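Surface protein SPB1 (Streptococcus agalactiae, PDB 4UZG) forms the backbone subunit of the group B streptococcus pilus 2b, probably joined by sortase into covalent fibres on the bacterial surface. Local coordinates at residues 173-178 and 238-243; 207-212 and 234-239. All coordinates share one frame; numbering follows the deposited sequence.

After the N-terminal ten-stranded sheet the chain enters strand 169-177, which supplies one side of contact 1, then runs through 188-192 and 198-200 to the short strand 208-210, where contact 2 begins. Strand 234-240 closes both loops: residues 234-239 come back to 207-212, and residues 238-243 come back to 173-178. The smaller loop of contact 2 therefore nests inside that of contact 1, and the two share L238 and V239. Contact 1 joins the three-stranded sheet to the four-stranded sheet in the buried interior, whereas contact 2 ties a two-stranded hairpin to the four-stranded sheet. A salt bridge from K241 to E212 links them directly, their centres about 16 Å apart.

Contact 1 of 2, residues 173-178 and 238-243; sequences IKKIDG and LVEKKA
In K175 the first torsion carries CG away from the backbone N (chi1 -174°), and bends at chi2 and chi4 fold the chain so that CE turns to E240; the glutamate starts out likewise (chi1 -169°) but runs on extended. The two side chains meet at about a right angle, with K175 CE 3.2 Å from E240 OE2. The lysine nitrogen stands further back, K175 NZ lying 4.0 Å from that same oxygen, and is covalently joined to CG of N279 in an isopeptide bond. A weak hydrogen bond of 3.4 Å from K175 NZ to I176 O adds a second hold on this nitrogen. On the glutamate, OE1 accepts the backbone N-H of L250, which helps to fix the carboxylate beside the cross-link.

Two residues earlier on each strand, I173 and L238 reach for each other tip to tip, I173 CD1 resting 3.7 Å from L238 CD2. V277 and L191 pack against L238 and extend this apolar layer. All four touching residues are buried, so the polar cross-link sits within a hydrophobic core between two sheets. A lysine on one strand, an asparagine on its parallel neighbour and a glutamate from the facing sheet are the hallmark of an isopeptide-bonded CnaB-type pilin domain with a prealbumin-like fold.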
# COMPACT_ATOMS: atom_id res chain seq x y z
N ILE A 173 13.05 17.15 1.84
CA ILE A 173 13.91 17.89 2.75
C ILE A 173 14.52 19.06 2.01
O ILE A 173 15.09 18.88 0.94
CB ILE A 173 15.05 16.99 3.26
CG1 ILE A 173 14.54 15.71 3.92
CG2 ILE A 173 15.94 17.76 4.24
CD1 ILE A 173 15.62 14.61 4.05
N LYS A 174 14.42 20.26 2.58
CA LYS A 174 15.11 21.43 2.05
C LYS A 174 16.14 21.88 3.06
O LYS A 174 15.83 22.17 4.20
CB LYS A 174 14.18 22.59 1.75
CG LYS A 174 14.95 23.78 1.12
CD LYS A 174 14.05 24.89 0.58
CE LYS A 174 13.28 25.58 1.69
NZ LYS A 174 12.25 26.53 1.17
N LYS A 175 17.37 21.97 2.60
CA LYS A 175 18.49 22.38 3.44
C LYS A 175 18.82 23.83 3.15
O LYS A 175 19.04 24.18 1.98
CB LYS A 175 19.69 21.51 3.10
CG LYS A 175 20.87 21.71 3.97
CD LYS A 175 20.41 21.30 5.36
CE LYS A 175 21.45 21.43 6.40
NZ LYS A 175 21.88 22.83 6.61
N ILE A 176 18.87 24.65 4.19
CA ILE A 176 19.18 26.06 4.04
C ILE A 176 20.21 26.54 5.05
O ILE A 176 20.49 25.88 6.05
CB ILE A 176 17.90 26.94 4.16
CG1 ILE A 176 17.35 26.96 5.59
CG2 ILE A 176 16.86 26.55 3.12
CD1 ILE A 176 16.27 27.98 5.81
N ASP A 177 20.77 27.70 4.75
CA ASP A 177 21.54 28.48 5.73
C ASP A 177 20.53 29.19 6.65
O ASP A 177 19.64 29.89 6.18
CB ASP A 177 22.38 29.50 4.93
CG ASP A 177 23.23 30.40 5.79
OD1 ASP A 177 22.73 31.03 6.74
OD2 ASP A 177 24.41 30.52 5.42
N GLY A 178 20.64 28.98 7.96
CA GLY A 178 19.68 29.54 8.89
C GLY A 178 19.61 31.05 8.90
O GLY A 178 18.61 31.64 9.30
N LEU A 238 15.65 13.29 10.84
CA LEU A 238 16.66 13.63 9.84
C LEU A 238 17.99 13.79 10.54
O LEU A 238 18.13 14.66 11.39
CB LEU A 238 16.29 14.94 9.16
CG LEU A 238 14.88 15.03 8.56
CD1 LEU A 238 14.60 16.40 7.98
CD2 LEU A 238 14.61 13.97 7.55
N VAL A 239 18.96 12.96 10.17
CA VAL A 239 20.27 12.95 10.81
C VAL A 239 21.31 13.43 9.79
O VAL A 239 21.55 12.78 8.78
CB VAL A 239 20.62 11.55 11.30
CG1 VAL A 239 22.01 11.50 11.91
CG2 VAL A 239 19.58 11.04 12.30
N GLU A 240 21.94 14.57 10.07
CA GLU A 240 22.97 15.08 9.20
C GLU A 240 24.26 14.34 9.47
O GLU A 240 24.76 14.29 10.60
CB GLU A 240 23.16 16.57 9.41
CG GLU A 240 24.03 17.18 8.36
CD GLU A 240 24.16 18.69 8.52
OE1 GLU A 240 24.80 19.16 9.47
OE2 GLU A 240 23.62 19.40 7.64
N LYS A 241 24.81 13.76 8.40
CA LYS A 241 26.09 13.07 8.44
C LYS A 241 27.24 13.95 7.96
O LYS A 241 28.37 13.74 8.40
CB LYS A 241 26.03 11.80 7.60
CG LYS A 241 25.05 10.77 8.12
CD LYS A 241 25.29 10.40 9.59
CE LYS A 241 26.62 9.72 9.84
NZ LYS A 241 26.75 8.36 9.24
N LYS A 242 26.97 14.90 7.08
CA LYS A 242 27.99 15.82 6.57
C LYS A 242 27.29 17.15 6.31
O LYS A 242 26.28 17.18 5.61
CB LYS A 242 28.66 15.30 5.30
CG LYS A 242 29.81 16.18 4.82
CD LYS A 242 30.58 15.55 3.63
CE LYS A 242 29.93 15.82 2.23
NZ LYS A 242 30.83 15.56 0.98
N ALA A 243 27.80 18.23 6.89
CA ALA A 243 27.25 19.54 6.62
C ALA A 243 27.70 20.04 5.24
O ALA A 243 28.72 19.59 4.72
CB ALA A 243 27.69 20.52 7.70

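Contact 2 of 2, residues 207-212 and 234-239. With CA (calcium ion), chain E; EDO (1,2-ethanediol), chain B.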
# COMPACT_ATOMS: atom_id res chain seq x y z
N VAL A 207 11.95 -0.56 1.05
CA VAL A 207 12.43 0.13 2.24
C VAL A 207 12.87 -0.89 3.27
O VAL A 207 12.10 -1.81 3.57
CB VAL A 207 11.29 0.99 2.83
CG1 VAL A 207 11.54 1.42 4.27
CG2 VAL A 207 11.01 2.20 1.93
N GLU A 208 14.06 -0.71 3.85
CA GLU A 208 14.52 -1.55 4.94
C GLU A 208 15.06 -0.66 6.06
O GLU A 208 15.51 0.47 5.82
CB GLU A 208 15.61 -2.50 4.46
CG GLU A 208 15.05 -3.68 3.64
CD GLU A 208 14.24 -4.66 4.52
OE1 GLU A 208 14.80 -5.19 5.53
OE2 GLU A 208 13.04 -4.81 4.31
N TRP A 209 15.01 -1.19 7.27
CA TRP A 209 15.42 -0.48 8.47
C TRP A 209 16.49 -1.30 9.17
O TRP A 209 16.29 -2.49 9.41
CB TRP A 209 14.22 -0.25 9.39
CG TRP A 209 13.18 0.60 8.77
CD1 TRP A 209 11.99 0.18 8.24
CD2 TRP A 209 13.25 2.01 8.54
NE1 TRP A 209 11.32 1.23 7.69
CE2 TRP A 209 12.06 2.37 7.87
CE3 TRP A 209 14.19 3.01 8.85
CZ2 TRP A 209 11.80 3.69 7.50
CZ3 TRP A 209 13.93 4.29 8.49
CH2 TRP A 209 12.74 4.63 7.82
N GLY A 210 17.62 -0.68 9.49
CA GLY A 210 18.71 -1.43 10.10
C GLY A 210 19.80 -0.54 10.63
O GLY A 210 19.53 0.52 11.20
N THR A 211 21.03 -1.00 10.51
CA THR A 211 22.15 -0.29 11.13
C THR A 211 22.44 1.02 10.41
O THR A 211 22.13 1.23 9.23
CB THR A 211 23.43 -1.12 11.11
OG1 THR A 211 23.85 -1.24 9.74
CG2 THR A 211 23.25 -2.49 11.76
N GLU A 212 23.08 1.94 11.13
CA GLU A 212 23.51 3.19 10.54
C GLU A 212 24.54 2.94 9.43
O GLU A 212 24.54 3.59 8.41
CB GLU A 212 24.04 4.12 11.62
CG GLU A 212 24.34 5.51 11.07
CD GLU A 212 24.71 6.51 12.14
OE1 GLU A 212 24.77 6.16 13.34
OE2 GLU A 212 24.95 7.67 11.76
N GLY A 234 4.26 7.96 10.20
CA GLY A 234 5.01 7.80 11.44
C GLY A 234 5.88 9.00 11.71
O GLY A 234 5.78 10.04 11.07
N THR A 235 6.74 8.81 12.69
CA THR A 235 7.66 9.86 13.13
C THR A 235 9.08 9.46 12.73
O THR A 235 9.54 8.38 13.08
CB THR A 235 7.60 10.06 14.65
OG1 THR A 235 6.26 10.35 15.03
CG2 THR A 235 8.51 11.20 15.09
N TYR A 236 9.76 10.32 11.99
CA TYR A 236 11.09 10.06 11.49
C TYR A 236 12.03 11.16 11.95
O TYR A 236 11.58 12.21 12.42
CB TYR A 236 11.05 9.97 9.95
CG TYR A 236 10.17 8.85 9.46
CD1 TYR A 236 10.67 7.57 9.34
CD2 TYR A 236 8.83 9.05 9.16
CE1 TYR A 236 9.86 6.50 8.92
CE2 TYR A 236 8.02 8.01 8.75
CZ TYR A 236 8.54 6.73 8.61
OH TYR A 236 7.76 5.66 8.19
N TYR A 237 13.32 10.92 11.79
CA TYR A 237 14.33 11.87 12.25
C TYR A 237 15.40 12.03 11.19
O TYR A 237 15.99 11.06 10.72
CB TYR A 237 14.96 11.37 13.57
CG TYR A 237 13.94 11.31 14.69
CD1 TYR A 237 13.17 10.18 14.90
CD2 TYR A 237 13.71 12.42 15.49
CE1 TYR A 237 12.19 10.14 15.89
CE2 TYR A 237 12.73 12.39 16.49
CZ TYR A 237 11.98 11.24 16.68
OH TYR A 237 11.02 11.24 17.67
N LEU A 238 15.65 13.29 10.84
CA LEU A 238 16.66 13.63 9.84
C LEU A 238 17.99 13.79 10.54
O LEU A 238 18.13 14.66 11.39
CB LEU A 238 16.29 14.94 9.16
CG LEU A 238 14.88 15.03 8.56
CD1 LEU A 238 14.60 16.40 7.98
CD2 LEU A 238 14.61 13.97 7.55
N VAL A 239 18.96 12.96 10.17
CA VAL A 239 20.27 12.95 10.81
C VAL A 239 21.31 13.43 9.79
O VAL A 239 21.55 12.78 8.78
CB VAL A 239 20.62 11.55 11.30
CG1 VAL A 239 22.01 11.50 11.91
CG2 VAL A 239 19.58 11.04 12.30
CA CA E . 10.89 -3.79 3.87
C1 EDO B . 7.21 5.00 13.25
O1 EDO B . 6.83 6.24 13.80
C2 EDO B . 8.11 5.24 12.05
O2 EDO B . 9.35 5.79 12.45
O HOH W 1 10.59 -6.11 3.28
O HOH W 2 11.12 -3.31 6.17
O HOH W 3 8.79 -4.66 4.97
O HOH W 4 9.11 -2.39 3.22
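W209 barely overlaps Y236: the outer corner of its six-membered ring slides past the tyrosine, W209 CH2 lying 3.6 Å from Y236 CE1. The approach is to the edge of the tyrosine ring, near its plane. Although the planes differ by only 24°, the centroids of the W209 six-membered ring and the Y236 ring are 5.8 Å apart, too far slid for a full stack. The Y236 hydroxyl is hydrogen-bonded to the backbone O of K232, which helps to fix the far end of that ring.

A molecule of 1,2-ethanediol, probably from the crystallisation liquor, lies against one face of Y236, with O2 3.6 Å above the ring plane and toward its rim. It bridges the backbone of T235: T235 N donates to the diol O1 over 2.8 Å, nearly straight at 173°, while the diol O2 donates to T235 O over 2.7 Å. The N-H of A194 binds the diol as well.

At the start of 207-212 a calcium ion takes V207 O at 2.3 Å and E208 OE2 at 2.4 Å. A bend at chi2 (-69°) curls the glutamate back so that its carboxylate reaches the ion with one oxygen. N206 OD1 and four waters complete seven ligands. The calcium ion thus holds the 207-208 end of the segment through one backbone carbonyl and one carboxylate oxygen, while the contact with 234-239 is apolar, carried by van der Waals contact between W209 and the edge of Y236.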